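Long-range contacts in carboxypeptidase D (Drosophila melanogaster, PDB 3MN8), which releases C-terminal arginine or lysine from peptides and proteins as a zinc metallocarboxypeptidase, this chain being its first carboxypeptidase-like domain in the active 1B form: residues L76-S81 and T135-P141; P93-I97 and L328-L332; G219-A223 and M262-C268; A252-S256 and S273-T277. All coordinates share one frame; numbering follows the deposited sequence.

Contact 1: residues L76-S81 and T135-P141; sequences LALQIS and TDIYLVP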
loop_
_atom_site.group_PDB
_atom_site.type_symbol
_atom_site.label_atom_id
_atom_site.label_comp_id
_atom_site.label_asym_id
_atom_site.label_seq_id
_atom_site.Cartn_x
_atom_site.Cartn_y
_atom_site.Cartn_z
ATOM N N LEU A 76 8.905 6.942 -10.371
ATOM C CA LEU A 76 9.516 7.568 -9.199
ATOM C C LEU A 76 8.696 7.373 -7.921
ATOM O O LEU A 76 7.466 7.351 -7.963
ATOM C CB LEU A 76 9.672 9.072 -9.437
ATOM C CG LEU A 76 10.564 9.565 -10.571
ATOM C CD1 LEU A 76 10.327 11.053 -10.824
ATOM C CD2 LEU A 76 12.028 9.295 -10.261
ATOM N N ALA A 77 9.386 7.266 -6.786
ATOM C CA ALA A 77 8.724 7.168 -5.487
ATOM C C ALA A 77 9.329 8.148 -4.506
ATOM O O ALA A 77 10.538 8.137 -4.284
ATOM C CB ALA A 77 8.834 5.768 -4.929
ATOM N N LEU A 78 8.486 8.986 -3.908
ATOM C CA LEU A 78 8.958 9.906 -2.890
ATOM C C LEU A 78 8.828 9.258 -1.539
ATOM O O LEU A 78 7.723 8.922 -1.119
ATOM C CB LEU A 78 8.155 11.208 -2.895
ATOM C CG LEU A 78 8.705 12.329 -1.995
ATOM C CD1 LEU A 78 9.974 12.939 -2.595
ATOM C CD2 LEU A 78 7.670 13.432 -1.735
ATOM N N GLN A 79 9.960 9.088 -0.866
ATOM C CA GLN A 79 9.990 8.670 0.532
ATOM C C GLN A 79 9.929 9.844 1.499
ATOM O O GLN A 79 10.613 10.846 1.316
ATOM C CB GLN A 79 11.262 7.886 0.821
ATOM C CG GLN A 79 11.571 7.759 2.276
ATOM C CD GLN A 79 12.934 7.169 2.494
ATOM O OE1 GLN A 79 13.803 7.264 1.630
ATOM N NE2 GLN A 79 13.137 6.559 3.654
ATOM N N ILE A 80 9.116 9.691 2.541
ATOM C CA ILE A 80 9.017 10.650 3.634
ATOM C C ILE A 80 9.277 9.916 4.940
ATOM O O ILE A 80 8.639 8.900 5.221
ATOM C CB ILE A 80 7.614 11.247 3.704
ATOM C CG1 ILE A 80 7.300 11.984 2.397
ATOM C CG2 ILE A 80 7.488 12.151 4.921
ATOM C CD1 ILE A 80 5.847 12.331 2.197
ATOM N N SER A 81 10.208 10.423 5.740
ATOM C CA SER A 81 10.575 9.750 6.980
ATOM C C SER A 81 11.088 10.737 8.007
ATOM O O SER A 81 11.392 11.883 7.672
ATOM C CB SER A 81 11.659 8.727 6.696
ATOM O OG SER A 81 12.756 9.361 6.075
ATOM N N THR A 135 6.587 6.305 11.057
ATOM C CA THR A 135 6.353 5.515 9.851
ATOM C C THR A 135 7.251 5.948 8.714
ATOM O O THR A 135 7.519 7.138 8.537
ATOM C CB THR A 135 4.897 5.632 9.357
ATOM O OG1 THR A 135 4.006 5.810 10.471
ATOM C CG2 THR A 135 4.512 4.384 8.580
ATOM N N ASP A 136 7.710 4.972 7.942
ATOM C CA ASP A 136 8.528 5.234 6.763
ATOM C C ASP A 136 7.648 5.140 5.526
ATOM O O ASP A 136 7.242 4.045 5.116
ATOM C CB ASP A 136 9.642 4.211 6.671
ATOM C CG ASP A 136 10.978 4.840 6.405
ATOM O OD1 ASP A 136 11.439 5.656 7.232
ATOM O OD2 ASP A 136 11.576 4.503 5.368
ATOM N N ILE A 137 7.359 6.289 4.929
ATOM C CA ILE A 137 6.314 6.357 3.942
ATOM C C ILE A 137 6.814 6.609 2.518
ATOM O O ILE A 137 7.609 7.520 2.275
ATOM C CB ILE A 137 5.298 7.415 4.335
ATOM C CG1 ILE A 137 4.652 7.058 5.693
ATOM C CG2 ILE A 137 4.267 7.581 3.229
ATOM C CD1 ILE A 137 3.924 8.238 6.378
ATOM N N TYR A 138 6.337 5.789 1.582
ATOM C CA TYR A 138 6.652 5.932 0.159
ATOM C C TYR A 138 5.405 6.172 -0.707
ATOM O O TYR A 138 4.423 5.409 -0.647
ATOM C CB TYR A 138 7.367 4.688 -0.354
ATOM C CG TYR A 138 8.690 4.415 0.303
ATOM C CD1 TYR A 138 8.756 3.839 1.556
ATOM C CD2 TYR A 138 9.877 4.719 -0.345
ATOM C CE1 TYR A 138 9.965 3.574 2.147
ATOM C CE2 TYR A 138 11.087 4.458 0.235
ATOM C CZ TYR A 138 11.130 3.885 1.482
ATOM O OH TYR A 138 12.339 3.623 2.092
ATOM N N LEU A 139 5.466 7.224 -1.523
ATOM C CA LEU A 139 4.351 7.620 -2.377
ATOM C C LEU A 139 4.692 7.510 -3.869
ATOM O O LEU A 139 5.653 8.125 -4.362
ATOM C CB LEU A 139 3.894 9.042 -2.039
ATOM C CG LEU A 139 3.632 9.359 -0.563
ATOM C CD1 LEU A 139 3.161 10.808 -0.405
ATOM C CD2 LEU A 139 2.619 8.374 0.021
ATOM N N VAL A 140 3.893 6.711 -4.574
ATOM C CA VAL A 140 4.035 6.518 -6.009
ATOM C C VAL A 140 2.746 6.967 -6.714
ATOM O O VAL A 140 1.843 6.154 -6.971
ATOM C CB VAL A 140 4.323 5.034 -6.343
ATOM C CG1 VAL A 140 4.708 4.868 -7.817
ATOM C CG2 VAL A 140 5.415 4.478 -5.431
ATOM N N PRO A 141 2.648 8.270 -7.019
ATOM C CA PRO A 141 1.485 8.860 -7.698
ATOM C C PRO A 141 1.081 8.128 -8.984
ATOM O O PRO A 141 -0.111 7.969 -9.251
ATOM C CB PRO A 141 1.960 10.285 -8.020
ATOM C CG PRO A 141 2.948 10.583 -6.972
ATOM C CD PRO A 141 3.657 9.289 -6.680
#
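Gln79 and Tyr138 form a non-hydrogen-bonded antiparallel pair whose side chains run alongside each other in the same direction. Gln79 CG, trans to its backbone N (chi1 163°) with the chain extended beyond, lies over one face of the phenol ring, offset toward the rim and 4.2 Å from the Tyr138 ring centroid, a CH-pi contact; CB lies beside CD2 and CE2. The terminal amide then follows the ring plane to within 18°. Gln79 NE2 reaches Asp136 OD2 at 3.1 Å in a weak, bent hydrogen bond, the carboxylate being turned 72° against the amide. Outside the pair, His64 bonds Gln79 OE1, which with the weak NE2 bond gives each end of the amide a polar partner; Lys208 bonds Tyr138 OH. Farther along the same face, Ala77 CB rests on Val140 CG2 at 3.7 Å. The opposite face is aliphatic: Ile80 CD1 meets Leu139 CD1 at 4.0 Å, and Leu78 and Leu139 both pack on Ala115 of helix 106-121. Two hydrogen-bonded pairs flank Gln79 and Tyr138. Leu78 N binds Leu139 O at 3.0 Å with the reverse bond beside it, and Ile80 N binds Ile137 O at 2.7 Å, again reciprocated by Ile137 N. Strands 74-80 and 136-140 form one of the antiparallel pairings of the mixed eight-stranded sheet at the core of the M14 catalytic domain.

Contact 2: residues P93-I97 and L328-L332; sequences PVKYI and LLQLL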
loop_
_atom_site.group_PDB
_atom_site.type_symbol
_atom_site.label_atom_id
_atom_site.label_comp_id
_atom_site.label_asym_id
_atom_site.label_seq_id
_atom_site.Cartn_x
_atom_site.Cartn_y
_atom_site.Cartn_z
ATOM N N PRO A 93 7.998 0.431 7.142
ATOM C CA PRO A 93 7.949 0.984 5.788
ATOM C C PRO A 93 6.570 0.700 5.208
ATOM O O PRO A 93 5.986 -0.366 5.421
ATOM C CB PRO A 93 9.036 0.204 5.025
ATOM C CG PRO A 93 9.417 -0.943 5.902
ATOM C CD PRO A 93 8.587 -0.911 7.171
ATOM N N VAL A 94 6.037 1.672 4.485
ATOM C CA VAL A 94 4.714 1.548 3.924
ATOM C C VAL A 94 4.753 2.210 2.559
ATOM O O VAL A 94 5.636 3.036 2.306
ATOM C CB VAL A 94 3.680 2.256 4.815
ATOM C CG1 VAL A 94 2.281 2.066 4.262
ATOM C CG2 VAL A 94 3.775 1.748 6.251
ATOM N N LYS A 95 3.817 1.849 1.679
ATOM C CA LYS A 95 3.724 2.468 0.352
ATOM C C LYS A 95 2.291 2.721 -0.123
ATOM O O LYS A 95 1.357 1.987 0.216
ATOM C CB LYS A 95 4.483 1.647 -0.694
ATOM C CG LYS A 95 3.924 0.259 -0.947
ATOM C CD LYS A 95 5.036 -0.781 -0.837
ATOM C CE LYS A 95 4.772 -1.973 -1.751
ATOM N NZ LYS A 95 3.427 -2.587 -1.581
ATOM N N TYR A 96 2.132 3.784 -0.899
ATOM C CA TYR A 96 0.895 4.041 -1.631
ATOM C C TYR A 96 1.202 4.088 -3.129
ATOM O O TYR A 96 2.071 4.851 -3.567
ATOM C CB TYR A 96 0.275 5.370 -1.200
ATOM C CG TYR A 96 -0.621 5.269 0.010
ATOM C CD1 TYR A 96 -1.178 4.053 0.386
ATOM C CD2 TYR A 96 -0.923 6.395 0.773
ATOM C CE1 TYR A 96 -2.012 3.960 1.479
ATOM C CE2 TYR A 96 -1.755 6.311 1.877
ATOM C CZ TYR A 96 -2.294 5.083 2.228
ATOM O OH TYR A 96 -3.119 4.956 3.325
ATOM N N ILE A 97 0.526 3.264 -3.923
ATOM C CA ILE A 97 0.702 3.387 -5.367
ATOM C C ILE A 97 -0.603 3.830 -6.007
ATOM O O ILE A 97 -1.681 3.521 -5.495
ATOM C CB ILE A 97 1.239 2.100 -6.047
ATOM C CG1 ILE A 97 2.612 1.685 -5.483
ATOM C CG2 ILE A 97 1.399 2.349 -7.536
ATOM C CD1 ILE A 97 2.569 0.794 -4.277
ATOM N N LEU A 328 -6.968 8.133 4.212
ATOM C CA LEU A 328 -5.582 7.891 3.819
ATOM C C LEU A 328 -4.651 7.994 5.026
ATOM O O LEU A 328 -3.660 7.272 5.146
ATOM C CB LEU A 328 -5.145 8.876 2.720
ATOM C CG LEU A 328 -5.728 8.770 1.297
ATOM C CD1 LEU A 328 -5.727 10.126 0.629
ATOM C CD2 LEU A 328 -4.959 7.761 0.449
ATOM N N LEU A 329 -4.979 8.895 5.935
ATOM C CA LEU A 329 -4.212 9.011 7.165
ATOM C C LEU A 329 -4.480 7.824 8.090
ATOM O O LEU A 329 -3.554 7.159 8.558
ATOM C CB LEU A 329 -4.562 10.318 7.877
ATOM C CG LEU A 329 -3.838 11.597 7.447
ATOM C CD1 LEU A 329 -2.817 11.342 6.324
ATOM C CD2 LEU A 329 -4.858 12.701 7.084
ATOM N N GLN A 330 -5.755 7.563 8.348
ATOM C CA GLN A 330 -6.144 6.495 9.257
ATOM C C GLN A 330 -5.661 5.121 8.798
ATOM O O GLN A 330 -5.266 4.298 9.617
ATOM C CB GLN A 330 -7.659 6.503 9.468
ATOM C CG GLN A 330 -8.134 7.698 10.252
ATOM C CD GLN A 330 -7.413 7.819 11.582
ATOM O OE1 GLN A 330 -7.634 7.025 12.490
ATOM N NE2 GLN A 330 -6.548 8.819 11.701
ATOM N N LEU A 331 -5.695 4.873 7.492
ATOM C CA LEU A 331 -5.204 3.609 6.946
ATOM C C LEU A 331 -3.721 3.507 7.242
ATOM O O LEU A 331 -3.235 2.471 7.689
ATOM C CB LEU A 331 -5.441 3.532 5.439
ATOM C CG LEU A 331 -5.120 2.207 4.740
ATOM C CD1 LEU A 331 -5.505 2.274 3.276
ATOM C CD2 LEU A 331 -3.649 1.868 4.849
ATOM N N LEU A 332 -3.001 4.590 7.000
ATOM C CA LEU A 332 -1.569 4.577 7.256
ATOM C C LEU A 332 -1.312 4.176 8.691
ATOM O O LEU A 332 -0.452 3.346 8.951
ATOM C CB LEU A 332 -0.927 5.929 6.937
ATOM C CG LEU A 332 -0.825 6.197 5.425
ATOM C CD1 LEU A 332 -0.422 7.626 5.113
ATOM C CD2 LEU A 332 0.124 5.218 4.764
#
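Tyr96 reaches from strand 93-97 to the backbone of helix 317-333, where its hydroxyl donates the one hydrogen bond of the contact, Tyr96 OH to Leu328 O at 3.0 Å. The donor lies in the carbonyl plane on a lone pair, with a C=O...donor angle of 123°, and the oxygen in turn lies at the ring edge in the ring plane. Leu328 O also receives a weak helical bond from Leu332 N, so one carbonyl serves both helix and sheet. The remaining contacts are apolar. Leu332 CD2 sits 3.5 Å from Tyr96 CZ and also meets Val94 CG1 at 3.9 Å, bridging two residues on one side of the strand. Leu328 CD2 approaches Tyr96 CE2 at 3.8 Å, while Leu331 closes round the hydroxyl, its CB 3.4 Å from Tyr96 OH. The phenol gets there because CG stands opposite the carbonyl carbon (chi1 -86°). Beyond the two segments, Phe216 meets the Tyr96 ring edge-to-face. A phenylalanine in place of Tyr96 would keep the ring, but would probably leave Leu328 O with only its weak helical bond inside a buried leucine cluster. Strand and helix run roughly antiparallel, at 147°, their axes 10.9 Å apart. This is the helix-on-sheet layering of an alpha/beta fold, here a helix near the end of the catalytic domain covering a central strand.

Contact 3: residues G219-A223 and M262-C268; sequences GAVVA and MRKGNNC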
loop_
_atom_site.group_PDB
_atom_site.type_symbol
_atom_site.label_atom_id
_atom_site.label_comp_id
_atom_site.label_asym_id
_atom_site.label_seq_id
_atom_site.Cartn_x
_atom_site.Cartn_y
_atom_site.Cartn_z
ATOM N N GLY A 219 -13.343 3.790 -11.228
ATOM C CA GLY A 219 -14.353 3.027 -11.927
ATOM C C GLY A 219 -15.462 2.726 -10.953
ATOM O O GLY A 219 -16.621 2.523 -11.329
ATOM N N ALA A 220 -15.103 2.718 -9.679
ATOM C CA ALA A 220 -16.087 2.450 -8.648
ATOM C C ALA A 220 -15.588 3.048 -7.352
ATOM O O ALA A 220 -14.510 3.627 -7.317
ATOM C CB ALA A 220 -16.324 0.944 -8.512
ATOM N N VAL A 221 -16.385 2.910 -6.295
ATOM C CA VAL A 221 -16.050 3.462 -4.989
ATOM C C VAL A 221 -16.151 2.375 -3.924
ATOM O O VAL A 221 -17.243 2.091 -3.422
ATOM C CB VAL A 221 -16.995 4.609 -4.611
ATOM C CG1 VAL A 221 -16.385 5.424 -3.483
ATOM C CG2 VAL A 221 -17.276 5.498 -5.823
ATOM N N VAL A 222 -15.017 1.771 -3.574
ATOM C CA VAL A 222 -15.023 0.604 -2.689
ATOM C C VAL A 222 -13.617 0.209 -2.235
ATOM O O VAL A 222 -12.627 0.461 -2.928
ATOM C CB VAL A 222 -15.678 -0.625 -3.394
ATOM C CG1 VAL A 222 -14.783 -1.118 -4.542
ATOM C CG2 VAL A 222 -15.990 -1.770 -2.400
ATOM N N ALA A 223 -13.549 -0.431 -1.073
ATOM C CA ALA A 223 -12.300 -0.908 -0.517
ATOM C C ALA A 223 -12.216 -2.434 -0.685
ATOM O O ALA A 223 -12.971 -3.190 -0.047
ATOM C CB ALA A 223 -12.208 -0.509 0.949
ATOM N N MET A 262 -18.033 6.241 0.174
ATOM C CA MET A 262 -17.676 4.823 0.140
ATOM C C MET A 262 -18.376 4.039 1.253
ATOM O O MET A 262 -18.860 2.938 1.027
ATOM C CB MET A 262 -16.152 4.671 0.256
ATOM C CG MET A 262 -15.628 3.256 0.053
ATOM S SD MET A 262 -13.821 3.270 0.052
ATOM C CE MET A 262 -13.519 4.337 -1.349
ATOM N N ARG A 263 -18.429 4.622 2.447
ATOM C CA ARG A 263 -19.117 4.047 3.599
ATOM C C ARG A 263 -20.539 3.578 3.287
ATOM O O ARG A 263 -21.084 2.744 4.004
ATOM C CB ARG A 263 -19.153 5.084 4.725
ATOM C CG ARG A 263 -19.730 4.611 6.037
ATOM C CD ARG A 263 -19.507 5.669 7.112
ATOM N NE ARG A 263 -20.108 6.959 6.763
ATOM C CZ ARG A 263 -19.492 8.137 6.861
ATOM N NH1 ARG A 263 -18.241 8.208 7.291
ATOM N NH2 ARG A 263 -20.127 9.253 6.527
ATOM N N LYS A 264 -21.137 4.109 2.224
ATOM C CA LYS A 264 -22.551 3.850 1.911
ATOM C C LYS A 264 -22.811 2.502 1.234
ATOM O O LYS A 264 -23.683 1.733 1.656
ATOM C CB LYS A 264 -23.126 4.988 1.067
ATOM C CG LYS A 264 -23.013 6.343 1.746
ATOM C CD LYS A 264 -23.738 7.423 0.971
ATOM C CE LYS A 264 -23.828 8.698 1.790
ATOM N NZ LYS A 264 -24.544 8.471 3.080
ATOM N N GLY A 265 -22.067 2.226 0.173
ATOM C CA GLY A 265 -22.047 0.892 -0.391
ATOM C C GLY A 265 -22.879 0.724 -1.634
ATOM O O GLY A 265 -22.956 -0.382 -2.175
ATOM N N ASN A 266 -23.487 1.817 -2.092
ATOM C CA ASN A 266 -24.399 1.768 -3.235
ATOM C C ASN A 266 -24.008 2.709 -4.368
ATOM O O ASN A 266 -24.871 3.271 -5.052
ATOM C CB ASN A 266 -25.826 2.063 -2.782
ATOM C CG ASN A 266 -25.913 3.289 -1.899
ATOM O OD1 ASN A 266 -24.908 3.957 -1.635
ATOM N ND2 ASN A 266 -27.120 3.590 -1.429
ATOM N N ASN A 267 -22.706 2.864 -4.573
ATOM C CA ASN A 267 -22.179 3.821 -5.537
ATOM C C ASN A 267 -22.006 3.198 -6.918
ATOM O O ASN A 267 -21.892 1.977 -7.034
ATOM C CB ASN A 267 -20.844 4.374 -5.034
ATOM C CG ASN A 267 -20.878 4.720 -3.545
ATOM O OD1 ASN A 267 -21.740 5.470 -3.085
ATOM N ND2 ASN A 267 -19.938 4.168 -2.790
ATOM N N CYS A 268 -22.006 4.043 -7.950
ATOM C CA CYS A 268 -21.806 3.630 -9.349
ATOM C C CYS A 268 -22.590 2.385 -9.759
ATOM O O CYS A 268 -22.075 1.542 -10.505
ATOM C CB CYS A 268 -20.314 3.416 -9.669
ATOM S SG CYS A 268 -19.144 3.933 -8.391
#
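Val221 is the bump of this contact, and Met262, Asn267 and Cys268 together form the hollow that receives it. Its two methyls part company: chi1 -163° swings CG1 away from the backbone N toward the methionine, and Val221 CG2 meets Cys268 SG at 3.5 Å. Asn267 fills the gap between them, crossing the valine at about a right angle with Asn267 ND2 3.5 Å from Val221 CB. Met262 is extended as far as its sulfur and then bends at chi3 (-61°), which brings Met262 CE back to Val221 CG1 at 3.7 Å and lays the thioether along the backbone of Val222 and Ala223. At the other end, Cys268 SG sits against the Ala220 backbone, 3.4 Å from Ala220 CA. The one polar link, Asn267 ND2 to Val221 O at 3.5 Å, is weak; the same nitrogen also bonds Ile261 O. Val222, which shares a backbone bond with Glu305, the predicted proton donor/acceptor, points away from the loop. The loop 262-268 is therefore held to the chain that follows zinc ligand His217 mainly by apolar and sulfur contacts, with the disulfide from Cys268 to Cys308 as its covalent anchor rather than any ion pair.

Contact 4: residues A252-S256 and S273-T277; sequences AHTYS and SGGIT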
loop_
_atom_site.group_PDB
_atom_site.type_symbol
_atom_site.label_atom_id
_atom_site.label_comp_id
_atom_site.label_asym_id
_atom_site.label_seq_id
_atom_site.Cartn_x
_atom_site.Cartn_y
_atom_site.Cartn_z
ATOM N N ALA A 252 -9.675 -2.486 5.150
ATOM C CA ALA A 252 -10.692 -2.015 4.216
ATOM C C ALA A 252 -11.734 -1.133 4.898
ATOM O O ALA A 252 -12.188 -0.137 4.321
ATOM C CB ALA A 252 -11.369 -3.202 3.525
ATOM N N HIS A 253 -12.120 -1.505 6.118
ATOM C CA HIS A 253 -13.145 -0.760 6.843
ATOM C C HIS A 253 -12.599 0.555 7.342
ATOM O O HIS A 253 -13.314 1.558 7.357
ATOM C CB HIS A 253 -13.705 -1.559 8.013
ATOM C CG HIS A 253 -14.953 -2.322 7.679
ATOM N ND1 HIS A 253 -15.065 -3.687 7.850
ATOM C CD2 HIS A 253 -16.145 -1.909 7.182
ATOM C CE1 HIS A 253 -16.266 -4.083 7.470
ATOM N NE2 HIS A 253 -16.943 -3.022 7.063
ATOM N N THR A 254 -11.329 0.551 7.741
ATOM C CA THR A 254 -10.669 1.785 8.155
ATOM C C THR A 254 -10.803 2.871 7.089
ATOM O O THR A 254 -11.089 4.024 7.397
ATOM C CB THR A 254 -9.177 1.581 8.411
ATOM O OG1 THR A 254 -8.993 0.558 9.395
ATOM C CG2 THR A 254 -8.563 2.871 8.900
ATOM N N TYR A 255 -10.582 2.502 5.831
ATOM C CA TYR A 255 -10.662 3.467 4.741
ATOM C C TYR A 255 -12.116 3.836 4.427
ATOM O O TYR A 255 -12.474 5.014 4.340
ATOM C CB TYR A 255 -9.963 2.927 3.485
ATOM C CG TYR A 255 -9.664 4.004 2.469
ATOM C CD1 TYR A 255 -10.672 4.505 1.639
ATOM C CD2 TYR A 255 -8.377 4.535 2.346
ATOM C CE1 TYR A 255 -10.408 5.504 0.704
ATOM C CE2 TYR A 255 -8.098 5.536 1.419
ATOM C CZ TYR A 255 -9.121 6.018 0.600
ATOM O OH TYR A 255 -8.859 7.007 -0.322
ATOM N N SER A 256 -12.955 2.824 4.262
ATOM C CA SER A 256 -14.328 3.078 3.871
ATOM C C SER A 256 -15.074 3.813 4.983
ATOM O O SER A 256 -15.761 4.805 4.729
ATOM C CB SER A 256 -15.027 1.766 3.509
ATOM O OG SER A 256 -16.324 2.005 2.985
ATOM N N SER A 273 -21.565 -4.031 0.685
ATOM C CA SER A 273 -21.887 -3.906 2.111
ATOM C C SER A 273 -20.740 -3.270 2.895
ATOM O O SER A 273 -19.631 -3.819 2.960
ATOM C CB SER A 273 -22.239 -5.276 2.713
ATOM O OG SER A 273 -22.396 -5.204 4.123
ATOM N N GLY A 274 -21.018 -2.111 3.490
ATOM C CA GLY A 274 -20.032 -1.413 4.296
ATOM C C GLY A 274 -18.988 -0.726 3.435
ATOM O O GLY A 274 -18.019 -0.139 3.936
ATOM N N GLY A 275 -19.193 -0.810 2.126
ATOM C CA GLY A 275 -18.322 -0.148 1.177
ATOM C C GLY A 275 -17.023 -0.877 0.920
ATOM O O GLY A 275 -16.085 -0.307 0.372
ATOM N N ILE A 276 -16.967 -2.141 1.319
ATOM C CA ILE A 276 -15.797 -2.964 1.056
ATOM C C ILE A 276 -16.215 -4.259 0.377
ATOM O O ILE A 276 -17.390 -4.645 0.417
ATOM C CB ILE A 276 -15.059 -3.316 2.348
ATOM C CG1 ILE A 276 -15.926 -4.239 3.198
ATOM C CG2 ILE A 276 -14.716 -2.057 3.123
ATOM C CD1 ILE A 276 -15.229 -4.742 4.423
ATOM N N THR A 277 -15.246 -4.931 -0.241
ATOM C CA THR A 277 -15.500 -6.206 -0.901
ATOM C C THR A 277 -14.240 -7.020 -1.086
ATOM O O THR A 277 -13.137 -6.486 -1.137
ATOM C CB THR A 277 -16.107 -6.027 -2.295
ATOM O OG1 THR A 277 -16.468 -7.316 -2.813
ATOM C CG2 THR A 277 -15.097 -5.364 -3.239
#
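Ile276 turns its two branches to different parts of helix 245-257, one into a tight interior and one toward the rim. In the interior, Ile276 CG2 packs on Ala252 CB at 3.6 Å and on Ser256 CB at 3.9 Å, one helical turn further on. Beside it the hydroxyl of Ser256, carried to the side of CB remote from its own amide nitrogen (chi1 -174°), donates to a carbonyl of the loop before the strand, Ser256 OG to Gly274 O at 2.9 Å, with the donor tilted 18° from the carbonyl plane. The loop comes this close because it is built of glycine: Gly275 and Gly274 both have positive phi, and a beta carbon on Gly275 would run into Ser256 OG. The rim is the more exposed side, though its one close contact is no longer than the apolar ones inside. There His253, only partly buried, crosses the isoleucine at about a right angle and presents one ring face to it; Ile276 CD1 lies 3.5 Å from the His253 ring centroid in a CH-pi contact, and Gly274, also partly exposed, borders the same ring. His253 ND1 has a weak bond to Lys249 O within the helix. Replacing His253 by an alanine would remove the imidazole lid and is likely to leave the CD1 methyl of Ile276 more open to solvent at the rim. Ala223 of the neighbouring strand touches both Ala252 and Ile276. This is typical alpha/beta packing, with helix 245-257 laid against the outermost strand 276-278 of the catalytic domain's central sheet.

How the contacts relate
From the N terminus, contact 1 closes first, joining strand 74-80 to strand 136-140 around an insert nearly half helical. Contact 2 opens within that insert and crosses contact 1: strand 93-97 is the sheet neighbour of 136-140, yet its partner segment 328-332 begins 231 residues after 93-97 ends. Contacts 3 and 4 both fall within this long span and cross each other, since 252-256 comes between 219-223 and 262-268, and 273-277 follows both. They meet through backbone bonds of Ala223 with Gly275 and Thr277, at the sheet edge away from contact 1. Contacts 2 and 4 touch where Tyr255 packs on Leu328 and Leu331, so two helices are joined over one sheet.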